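PDB 2JJQ: tRNA (uracil(54)-C(5))-methyltransferase from Pyrococcus abyssi, which catalyses the S-adenosyl-L-methionine-dependent methylation of uridine 54 in tRNA to 5-methyluridine. Local coordinates for residues Leu95-Gln100 with Ala408-Pro413; Arg26-Asp31 with Leu101-Lys106; Ser181-Lys186 with Phe191-Val196. All coordinates share one frame; numbering follows the deposited sequence.

How the interactions relate
Interactions 1 and 2 use the same helix, 97-112, and their centres lie about 10 Å apart. Interaction 1 ties the first turn of that helix to the segment 408-413, on and beyond strand 403-409 of the catalytic domain, through a buried polar cluster. Interaction 2, only partly buried, sets the helix against the TRAM-like domain with a phenyl ring. K104, of the segment 101-106, joins the two by a salt bridge to D410. Interaction 3 stands apart, its centre about 33 Å from interaction 1 and 37 Å from interaction 2; it fastens an irregular loop to an inner strand of another sheet, using the S181 carbonyl and hydroxyl and a stacked arginine-tryptophan pair in a partly buried setting.

Interaction 1 of 3, residues Leu95-Gln100 with Ala408-Pro413; sequences LNYDYQ and ALDMFP
Y97 reaches from the first turn of helix 97-112 to D410, the centre of an inverse gamma turn, and its OH donates a short hydrogen bond of 2.5 Å to D410 OD2. The two side chains approach from opposite directions. With chi1 at -171°, the Y97 ring points opposite the backbone N, and this swings its hydroxyl end across the gap; D410 adopts the same kind of rotamer (chi1 -173°) and sends its carboxylate to meet it. Ring and carboxylate planes are only 25° apart, with D410 OD2 at the ring edge, 3.2 Å from Y97 CE1, and offering the lone pair directed away from OD1. P413 lies obliquely to the ring, its CB 4.1 Å from Y97 CE1, and its compact ring offers apolar surface beside the tyrosine. Side chain to side chain, P413 is about 8 Å from C90, a probable ligand of the [4Fe-4S] cluster, and D410 about 8 Å from E419, the predicted proton acceptor.

Q100, extended beyond CG, uses its amide both ways: NE2 donates to L95 O at 3.0 Å, while OE1 accepts from the backbone N of H414. A water also donates to Q100 OE1 and to D410 OD2, 2.7 Å from each. The Y97 hydroxyl, in turn, accepts from S121 N.

An aspartate suits this place because its two oxygens can satisfy many donors while buried: OD2 serves tyrosine and water, OD1 the K104 salt bridge and a weak bond from F412 N. With the lysine's charge to meet its own, the carboxylate is probably ionised.

Interaction 2 of 3, residues Arg26-Asp31 with Leu101-Lys106; sequences RKLNDD and LEFKRK
L28 meets F103 at the end of strand 24-28, where its CB comes to 3.5 Å from F103 CE1. With chi1 at 160°, F103 turns its ring opposite the backbone N, toward the L28-D30 backbone. The two side chains cross at about a right angle, CB and CD1 of the leucine approaching the CD1-CE1 side of the ring obliquely. A branched aliphatic residue fits here, since L28 also rests on P46, L95 and Y99.

N29 brings its backbone to the ring, with its O lying near the ring plane, at the edge, 3.1 Å from F103 CE1. The slightly positive rim hydrogens of a phenyl group suit a carbonyl oxygen there. The N29 side chain turns back instead, OD1 accepting from F33 N and, weakly, from D31 N. This polar loop leads from strand 24-28 to strand 34-36 in the antiparallel sheet of the TRAM-like domain, so F103 docks helix 97-112 against the end of the hairpin's first strand and the connecting loop.

D30 adds a second carbonyl at the same rim, its O 3.9 Å from F103 CZ. That oxygen also accepts from K107 NZ, and the D30 carboxylate forms a salt bridge with R110.

Interaction 3 of 3, residues Ser181-Lys186 with Phe191-Val196; sequences SVWNIK and FLRYMV
A single beta bridge between V182 and L192 attaches the loop that follows helix 162-178 to the start of strand 192-199. S181 supplies two acceptors: its O takes L192 N at 2.9 Å in a nearly straight bond, and its OG takes F191 N at 2.8 Å. F191 N also bonds weakly to S181 O, sharing its one N-H. Serine suits the place, since its hydroxyl lies close enough to the main chain to accept beside its own carbonyl. V182 adds a looser apolar touch, CG1 to L192 CB at 4.3 Å.

The strand runs in a mixed sheet between 130-136 and 206-212, and R193 and Y194 form a classic beta bulge opposite V211. R193 bends at its second torsion (chi2 -60°), which lays the guanidinium flat over W183, planes 14° apart. This is both stack and cation-pi contact, with R193 CZ 4.1 Å from the centroid of the W183 five-membered ring, while R193 CD makes a CH-pi contact on the same face. R193 NE donates to G190 O, fixing the group's rotation. I185 CG1 lies on the opposite indole face.

Broad indole suits this spot, giving the planar cation a face and Y194 an edge. That pair is offset edge-to-face, centroids of the W183 six-membered ring and the Y194 ring 5.5 Å apart, planes at 63°. Y194 OH sits in the indole plane, 3.5 Å from W183 CZ3, and hydrogen-bonds to D239.

Interaction 1 of 3, residues Leu95-Gln100 with Ala408-Pro413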
loop_
_atom_site.group_PDB
_atom_site.type_symbol
_atom_site.label_atom_id
_atom_site.label_comp_id
_atom_site.label_asym_id
_atom_site.label_seq_id
_atom_site.Cartn_x
_atom_site.Cartn_y
_atom_site.Cartn_z
ATOM N N LEU A 95 16.032 8.791 7.108
ATOM C CA LEU A 95 15.764 10.270 7.142
ATOM C C LEU A 95 14.742 10.659 8.199
ATOM O O LEU A 95 13.718 9.990 8.341
ATOM C CB LEU A 95 15.237 10.741 5.792
ATOM C CG LEU A 95 16.140 10.476 4.583
ATOM C CD1 LEU A 95 15.343 10.930 3.371
ATOM C CD2 LEU A 95 17.483 11.189 4.701
ATOM N N ASN A 96 14.979 11.768 8.891
ATOM C CA ASN A 96 14.002 12.315 9.843
ATOM C C ASN A 96 12.689 12.512 9.116
ATOM O O ASN A 96 12.654 12.900 7.926
ATOM C CB ASN A 96 14.424 13.704 10.287
ATOM C CG ASN A 96 15.580 13.666 11.243
ATOM O OD1 ASN A 96 15.737 12.737 12.046
ATOM N ND2 ASN A 96 16.387 14.719 11.188
ATOM N N TYR A 97 11.617 12.288 9.856
ATOM C CA TYR A 97 10.281 12.297 9.209
ATOM C C TYR A 97 9.924 13.646 8.607
ATOM O O TYR A 97 9.373 13.757 7.484
ATOM C CB TYR A 97 9.210 11.787 10.186
ATOM C CG TYR A 97 7.890 11.589 9.478
ATOM C CD1 TYR A 97 7.798 10.695 8.428
ATOM C CD2 TYR A 97 6.740 12.269 9.898
ATOM C CE1 TYR A 97 6.569 10.474 7.771
ATOM C CE2 TYR A 97 5.524 12.069 9.228
ATOM C CZ TYR A 97 5.457 11.176 8.170
ATOM O OH TYR A 97 4.250 11.018 7.476
ATOM N N ASP A 98 10.307 14.727 9.302
ATOM C CA ASP A 98 9.971 16.040 8.750
ATOM C C ASP A 98 10.663 16.245 7.403
ATOM O O ASP A 98 10.132 16.937 6.514
ATOM C CB ASP A 98 10.302 17.165 9.733
ATOM C CG ASP A 98 11.785 17.447 9.815
ATOM O OD1 ASP A 98 12.559 16.498 9.931
ATOM O OD2 ASP A 98 12.215 18.630 9.772
ATOM N N TYR A 99 11.850 15.674 7.249
ATOM C CA TYR A 99 12.536 15.823 5.964
ATOM C C TYR A 99 11.868 14.940 4.918
ATOM O O TYR A 99 11.770 15.326 3.750
ATOM C CB TYR A 99 14.049 15.569 6.005
ATOM C CG TYR A 99 14.616 15.878 4.638
ATOM C CD1 TYR A 99 14.617 17.182 4.156
ATOM C CD2 TYR A 99 15.001 14.874 3.779
ATOM C CE1 TYR A 99 15.030 17.471 2.890
ATOM C CE2 TYR A 99 15.445 15.179 2.466
ATOM C CZ TYR A 99 15.434 16.472 2.049
ATOM O OH TYR A 99 15.854 16.860 0.769
ATOM N N GLN A 100 11.469 13.729 5.306
ATOM C CA GLN A 100 10.689 12.922 4.334
ATOM C C GLN A 100 9.549 13.777 3.782
ATOM O O GLN A 100 9.295 13.731 2.593
ATOM C CB GLN A 100 10.122 11.669 5.020
ATOM C CG GLN A 100 11.219 10.664 5.366
ATOM C CD GLN A 100 10.620 9.417 5.961
ATOM O OE1 GLN A 100 9.516 9.023 5.577
ATOM N NE2 GLN A 100 11.297 8.830 6.941
ATOM N N ALA A 408 -1.956 16.005 -0.682
ATOM C CA ALA A 408 -1.295 14.705 -0.668
ATOM C C ALA A 408 -1.329 14.200 0.754
ATOM O O ALA A 408 -1.252 14.986 1.702
ATOM C CB ALA A 408 0.175 14.820 -1.088
ATOM N N LEU A 409 -1.505 12.908 0.903
ATOM C CA LEU A 409 -1.519 12.287 2.258
ATOM C C LEU A 409 -0.335 11.343 2.255
ATOM O O LEU A 409 -0.130 10.593 1.282
ATOM C CB LEU A 409 -2.803 11.528 2.546
ATOM C CG LEU A 409 -4.009 12.455 2.706
ATOM C CD1 LEU A 409 -4.526 12.624 1.306
ATOM C CD2 LEU A 409 -5.063 11.748 3.575
ATOM N N ASP A 410 0.493 11.435 3.292
ATOM C CA ASP A 410 1.599 10.498 3.390
ATOM C C ASP A 410 1.073 9.109 3.814
ATOM O O ASP A 410 1.095 8.728 4.997
ATOM C CB ASP A 410 2.712 10.988 4.324
ATOM C CG ASP A 410 3.916 10.074 4.259
ATOM O OD1 ASP A 410 4.045 9.395 3.220
ATOM O OD2 ASP A 410 4.680 9.930 5.238
ATOM N N MET A 411 0.612 8.345 2.837
ATOM C CA MET A 411 0.102 7.022 3.131
ATOM C C MET A 411 1.275 6.075 3.350
ATOM O O MET A 411 1.113 4.964 3.938
ATOM C CB MET A 411 -0.790 6.530 1.949
ATOM C CG MET A 411 -2.195 7.255 1.952
ATOM S SD MET A 411 -3.312 6.594 3.241
ATOM C CE MET A 411 -2.842 4.864 3.169
ATOM N N PHE A 412 2.464 6.499 2.910
ATOM C CA PHE A 412 3.592 5.557 2.794
ATOM C C PHE A 412 4.884 6.117 3.430
ATOM O O PHE A 412 5.899 6.311 2.731
ATOM C CB PHE A 412 3.859 5.246 1.329
ATOM C CG PHE A 412 2.631 4.853 0.583
ATOM C CD1 PHE A 412 2.096 3.604 0.727
ATOM C CD2 PHE A 412 2.021 5.761 -0.242
ATOM C CE1 PHE A 412 0.919 3.218 0.021
ATOM C CE2 PHE A 412 0.852 5.404 -0.945
ATOM C CZ PHE A 412 0.314 4.136 -0.812
ATOM N N PRO A 413 4.858 6.317 4.733
ATOM C CA PRO A 413 6.074 6.791 5.418
ATOM C C PRO A 413 7.311 5.926 5.092
ATOM O O PRO A 413 7.202 4.696 4.931
ATOM C CB PRO A 413 5.730 6.609 6.896
ATOM C CG PRO A 413 4.192 6.651 6.960
ATOM C CD PRO A 413 3.718 6.076 5.657
HETATM O O HOH W 1 7.253 9.935 4.328
#

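Interaction 2 of 3, residues Arg26-Asp31 with Leu101-Lys106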
loop_
_atom_site.group_PDB
_atom_site.type_symbol
_atom_site.label_atom_id
_atom_site.label_comp_id
_atom_site.label_asym_id
_atom_site.label_seq_id
_atom_site.Cartn_x
_atom_site.Cartn_y
_atom_site.Cartn_z
ATOM N N ARG A 26 23.285 16.814 -2.646
ATOM C CA ARG A 26 22.537 18.067 -2.646
ATOM C C ARG A 26 21.034 17.867 -2.546
ATOM O O ARG A 26 20.325 18.686 -1.948
ATOM C CB ARG A 26 22.837 18.873 -3.900
ATOM C CG ARG A 26 24.322 19.215 -4.047
ATOM C CD ARG A 26 24.848 20.283 -3.057
ATOM N NE ARG A 26 26.266 20.573 -3.294
ATOM C CZ ARG A 26 27.048 21.249 -2.451
ATOM N NH1 ARG A 26 26.545 21.701 -1.306
ATOM N NH2 ARG A 26 28.338 21.460 -2.747
ATOM N N LYS A 27 20.550 16.781 -3.144
ATOM C CA LYS A 27 19.124 16.505 -3.118
ATOM C C LYS A 27 18.885 15.009 -3.367
ATOM O O LYS A 27 19.819 14.238 -3.628
ATOM C CB LYS A 27 18.412 17.350 -4.185
ATOM C CG LYS A 27 18.619 16.857 -5.602
ATOM C CD LYS A 27 17.572 17.438 -6.526
ATOM C CE LYS A 27 17.074 16.422 -7.512
ATOM N NZ LYS A 27 15.848 16.935 -8.221
ATOM N N LEU A 28 17.617 14.604 -3.241
ATOM C CA LEU A 28 17.212 13.260 -3.589
ATOM C C LEU A 28 16.469 13.342 -4.924
ATOM O O LEU A 28 15.733 14.300 -5.177
ATOM C CB LEU A 28 16.255 12.694 -2.517
ATOM C CG LEU A 28 16.847 12.660 -1.108
ATOM C CD1 LEU A 28 15.905 11.997 -0.094
ATOM C CD2 LEU A 28 18.174 11.929 -1.129
ATOM N N ASN A 29 16.605 12.339 -5.752
ATOM C CA ASN A 29 15.759 12.351 -6.928
ATOM C C ASN A 29 14.376 11.778 -6.562
ATOM O O ASN A 29 14.101 11.456 -5.381
ATOM C CB ASN A 29 16.421 11.651 -8.117
ATOM C CG ASN A 29 16.438 10.161 -7.986
ATOM O OD1 ASN A 29 15.955 9.585 -7.004
ATOM N ND2 ASN A 29 17.030 9.503 -8.982
ATOM N N ASP A 30 13.526 11.625 -7.567
ATOM C CA ASP A 30 12.156 11.212 -7.302
ATOM C C ASP A 30 12.040 9.785 -6.736
ATOM O O ASP A 30 11.028 9.478 -6.113
ATOM C CB ASP A 30 11.274 11.401 -8.551
ATOM C CG ASP A 30 10.892 12.856 -8.794
ATOM O OD1 ASP A 30 11.365 13.774 -8.088
ATOM O OD2 ASP A 30 10.110 13.097 -9.731
ATOM N N ASP A 31 13.030 8.914 -6.952
ATOM C CA ASP A 31 13.016 7.590 -6.306
ATOM C C ASP A 31 13.688 7.601 -4.940
ATOM O O ASP A 31 13.806 6.594 -4.264
ATOM C CB ASP A 31 13.645 6.502 -7.194
ATOM C CG ASP A 31 12.928 6.366 -8.538
ATOM O OD1 ASP A 31 11.701 6.112 -8.534
ATOM O OD2 ASP A 31 13.584 6.549 -9.590
ATOM N N LEU A 101 8.817 14.499 4.636
ATOM C CA LEU A 101 7.667 15.268 4.148
ATOM C C LEU A 101 8.093 16.433 3.244
ATOM O O LEU A 101 7.428 16.759 2.268
ATOM C CB LEU A 101 6.852 15.814 5.345
ATOM C CG LEU A 101 6.248 14.734 6.215
ATOM C CD1 LEU A 101 5.570 15.484 7.489
ATOM C CD2 LEU A 101 5.255 13.881 5.449
ATOM N N GLU A 102 9.235 17.043 3.563
ATOM C CA GLU A 102 9.775 18.128 2.751
ATOM C C GLU A 102 10.150 17.584 1.355
ATOM O O GLU A 102 9.864 18.216 0.345
ATOM C CB GLU A 102 11.003 18.724 3.462
ATOM C CG GLU A 102 11.703 19.789 2.651
ATOM C CD GLU A 102 12.927 20.378 3.365
ATOM O OE1 GLU A 102 12.859 20.651 4.587
ATOM O OE2 GLU A 102 13.956 20.602 2.685
ATOM N N PHE A 103 10.769 16.409 1.308
ATOM C CA PHE A 103 11.123 15.777 0.050
ATOM C C PHE A 103 9.857 15.547 -0.796
ATOM O O PHE A 103 9.864 15.768 -2.017
ATOM C CB PHE A 103 11.824 14.430 0.330
ATOM C CG PHE A 103 11.812 13.470 -0.860
ATOM C CD1 PHE A 103 12.743 13.609 -1.857
ATOM C CD2 PHE A 103 10.870 12.437 -0.958
ATOM C CE1 PHE A 103 12.768 12.738 -2.937
ATOM C CE2 PHE A 103 10.858 11.563 -2.025
ATOM C CZ PHE A 103 11.805 11.738 -3.072
ATOM N N LYS A 104 8.780 15.103 -0.158
ATOM C CA LYS A 104 7.524 14.815 -0.856
ATOM C C LYS A 104 6.875 16.102 -1.357
ATOM O O LYS A 104 6.369 16.131 -2.470
ATOM C CB LYS A 104 6.571 13.994 0.040
ATOM C CG LYS A 104 7.093 12.551 0.065
ATOM C CD LYS A 104 6.427 11.669 1.092
ATOM C CE LYS A 104 6.936 10.229 0.913
ATOM N NZ LYS A 104 6.309 9.180 1.828
ATOM N N ARG A 105 6.917 17.163 -0.556
ATOM C CA ARG A 105 6.413 18.470 -1.019
ATOM C C ARG A 105 7.134 18.936 -2.263
ATOM O O ARG A 105 6.514 19.325 -3.244
ATOM C CB ARG A 105 6.484 19.522 0.082
ATOM C CG ARG A 105 5.465 19.227 1.125
ATOM C CD ARG A 105 5.292 20.443 1.977
ATOM N NE ARG A 105 6.526 20.704 2.684
ATOM C CZ ARG A 105 6.753 20.298 3.930
ATOM N NH1 ARG A 105 5.817 19.617 4.584
ATOM N NH2 ARG A 105 7.910 20.580 4.513
ATOM N N LYS A 106 8.446 18.869 -2.222
ATOM C CA LYS A 106 9.271 19.323 -3.338
ATOM C C LYS A 106 9.030 18.482 -4.605
ATOM O O LYS A 106 8.864 19.014 -5.718
ATOM C CB LYS A 106 10.735 19.265 -2.917
ATOM C CG LYS A 106 11.148 20.418 -1.971
ATOM C CD LYS A 106 12.605 20.188 -1.521
ATOM C CE LYS A 106 13.131 21.212 -0.478
ATOM N NZ LYS A 106 12.755 22.652 -0.771
#

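Interaction 3 of 3, residues Ser181-Lys186 with Phe191-Val196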
loop_
_atom_site.group_PDB
_atom_site.type_symbol
_atom_site.label_atom_id
_atom_site.label_comp_id
_atom_site.label_asym_id
_atom_site.label_seq_id
_atom_site.Cartn_x
_atom_site.Cartn_y
_atom_site.Cartn_z
ATOM N N SER A 181 8.899 -28.109 7.539
ATOM C CA SER A 181 9.813 -27.886 6.417
ATOM C C SER A 181 9.654 -26.446 5.911
ATOM O O SER A 181 8.545 -25.976 5.726
ATOM C CB SER A 181 9.513 -28.931 5.310
ATOM O OG SER A 181 9.482 -28.408 4.000
ATOM N N VAL A 182 10.753 -25.720 5.768
ATOM C CA VAL A 182 10.663 -24.318 5.326
ATOM C C VAL A 182 11.371 -24.077 3.974
ATOM O O VAL A 182 11.953 -24.982 3.378
ATOM C CB VAL A 182 11.146 -23.306 6.396
ATOM C CG1 VAL A 182 10.313 -23.396 7.679
ATOM C CG2 VAL A 182 12.671 -23.469 6.674
ATOM N N TRP A 183 11.259 -22.861 3.462
ATOM C CA TRP A 183 11.679 -22.578 2.068
ATOM C C TRP A 183 13.180 -22.591 1.996
ATOM O O TRP A 183 13.863 -21.850 2.731
ATOM C CB TRP A 183 11.200 -21.187 1.693
ATOM C CG TRP A 183 11.317 -20.754 0.262
ATOM C CD1 TRP A 183 11.780 -21.464 -0.804
ATOM C CD2 TRP A 183 10.833 -19.519 -0.252
ATOM N NE1 TRP A 183 11.694 -20.698 -1.964
ATOM C CE2 TRP A 183 11.080 -19.510 -1.645
ATOM C CE3 TRP A 183 10.227 -18.405 0.335
ATOM C CZ2 TRP A 183 10.742 -18.426 -2.449
ATOM C CZ3 TRP A 183 9.893 -17.333 -0.469
ATOM C CH2 TRP A 183 10.143 -17.357 -1.845
ATOM N N ASN A 184 13.696 -23.411 1.088
ATOM C CA ASN A 184 15.123 -23.383 0.767
ATOM C C ASN A 184 15.209 -22.619 -0.519
ATOM O O ASN A 184 14.829 -23.141 -1.571
ATOM C CB ASN A 184 15.607 -24.786 0.490
ATOM C CG ASN A 184 17.040 -24.817 -0.076
ATOM O OD1 ASN A 184 17.612 -23.783 -0.423
ATOM N ND2 ASN A 184 17.609 -26.017 -0.157
ATOM N N ILE A 185 15.673 -21.373 -0.438
ATOM C CA ILE A 185 15.683 -20.494 -1.622
ATOM C C ILE A 185 16.635 -20.928 -2.753
ATOM O O ILE A 185 16.348 -20.712 -3.935
ATOM C CB ILE A 185 15.975 -19.063 -1.213
ATOM C CG1 ILE A 185 14.783 -18.522 -0.427
ATOM C CG2 ILE A 185 16.251 -18.217 -2.463
ATOM C CD1 ILE A 185 15.155 -17.384 0.495
ATOM N N LYS A 186 17.738 -21.578 -2.400
ATOM C CA LYS A 186 18.658 -22.087 -3.406
ATOM C C LYS A 186 18.048 -23.116 -4.323
ATOM O O LYS A 186 18.457 -23.236 -5.475
ATOM C CB LYS A 186 19.867 -22.722 -2.734
ATOM C CG LYS A 186 20.855 -21.732 -2.199
ATOM C CD LYS A 186 22.145 -22.439 -1.790
ATOM C CE LYS A 186 23.033 -21.559 -0.900
ATOM N NZ LYS A 186 24.242 -22.343 -0.481
ATOM N N PHE A 191 8.144 -26.588 2.410
ATOM C CA PHE A 191 6.685 -26.530 2.497
ATOM C C PHE A 191 6.243 -25.111 2.835
ATOM O O PHE A 191 5.486 -24.510 2.081
ATOM C CB PHE A 191 6.187 -27.528 3.557
ATOM C CG PHE A 191 4.718 -27.396 3.900
ATOM C CD1 PHE A 191 3.746 -27.690 2.953
ATOM C CD2 PHE A 191 4.332 -27.027 5.196
ATOM C CE1 PHE A 191 2.398 -27.587 3.276
ATOM C CE2 PHE A 191 2.988 -26.916 5.537
ATOM C CZ PHE A 191 2.030 -27.187 4.595
ATOM N N LEU A 192 6.722 -24.575 3.947
ATOM C CA LEU A 192 6.251 -23.268 4.389
ATOM C C LEU A 192 6.995 -22.123 3.647
ATOM O O LEU A 192 8.221 -22.087 3.641
ATOM C CB LEU A 192 6.420 -23.179 5.928
ATOM C CG LEU A 192 5.943 -21.962 6.695
ATOM C CD1 LEU A 192 4.476 -21.652 6.311
ATOM C CD2 LEU A 192 6.086 -22.253 8.212
ATOM N N ARG A 193 6.263 -21.189 3.035
ATOM C CA ARG A 193 6.905 -20.115 2.238
ATOM C C ARG A 193 6.775 -18.716 2.891
ATOM O O ARG A 193 7.775 -18.007 3.016
ATOM C CB ARG A 193 6.356 -20.098 0.809
ATOM C CG ARG A 193 6.492 -21.438 0.069
ATOM C CD ARG A 193 8.000 -21.820 -0.020
ATOM N NE ARG A 193 8.302 -23.130 -0.608
ATOM C CZ ARG A 193 8.614 -23.308 -1.890
ATOM N NH1 ARG A 193 8.597 -22.266 -2.698
ATOM N NH2 ARG A 193 8.900 -24.520 -2.360
ATOM N N TYR A 194 5.557 -18.310 3.279
ATOM C CA TYR A 194 5.329 -16.983 3.857
ATOM C C TYR A 194 4.408 -17.068 5.057
ATOM O O TYR A 194 3.488 -17.917 5.079
ATOM C CB TYR A 194 4.644 -16.016 2.833
ATOM C CG TYR A 194 5.532 -15.606 1.676
ATOM C CD1 TYR A 194 6.389 -14.525 1.788
ATOM C CD2 TYR A 194 5.495 -16.305 0.481
ATOM C CE1 TYR A 194 7.216 -14.168 0.746
ATOM C CE2 TYR A 194 6.334 -15.944 -0.610
ATOM C CZ TYR A 194 7.189 -14.866 -0.450
ATOM O OH TYR A 194 8.029 -14.492 -1.481
ATOM N N MET A 195 4.611 -16.154 6.007
ATOM C CA MET A 195 3.631 -15.884 7.041
ATOM C C MET A 195 3.180 -14.454 6.741
ATOM O O MET A 195 3.991 -13.543 6.817
ATOM C CB MET A 195 4.266 -15.889 8.430
ATOM C CG MET A 195 3.294 -15.324 9.517
ATOM S SD MET A 195 3.752 -15.642 11.237
ATOM C CE MET A 195 5.188 -14.567 11.433
ATOM N N VAL A 196 1.921 -14.282 6.357
ATOM C CA VAL A 196 1.414 -12.917 6.103
ATOM C C VAL A 196 0.617 -12.499 7.320
ATOM O O VAL A 196 -0.269 -13.252 7.774
ATOM C CB VAL A 196 0.494 -12.879 4.860
ATOM C CG1 VAL A 196 -0.140 -11.426 4.711
ATOM C CG2 VAL A 196 1.217 -13.329 3.579
#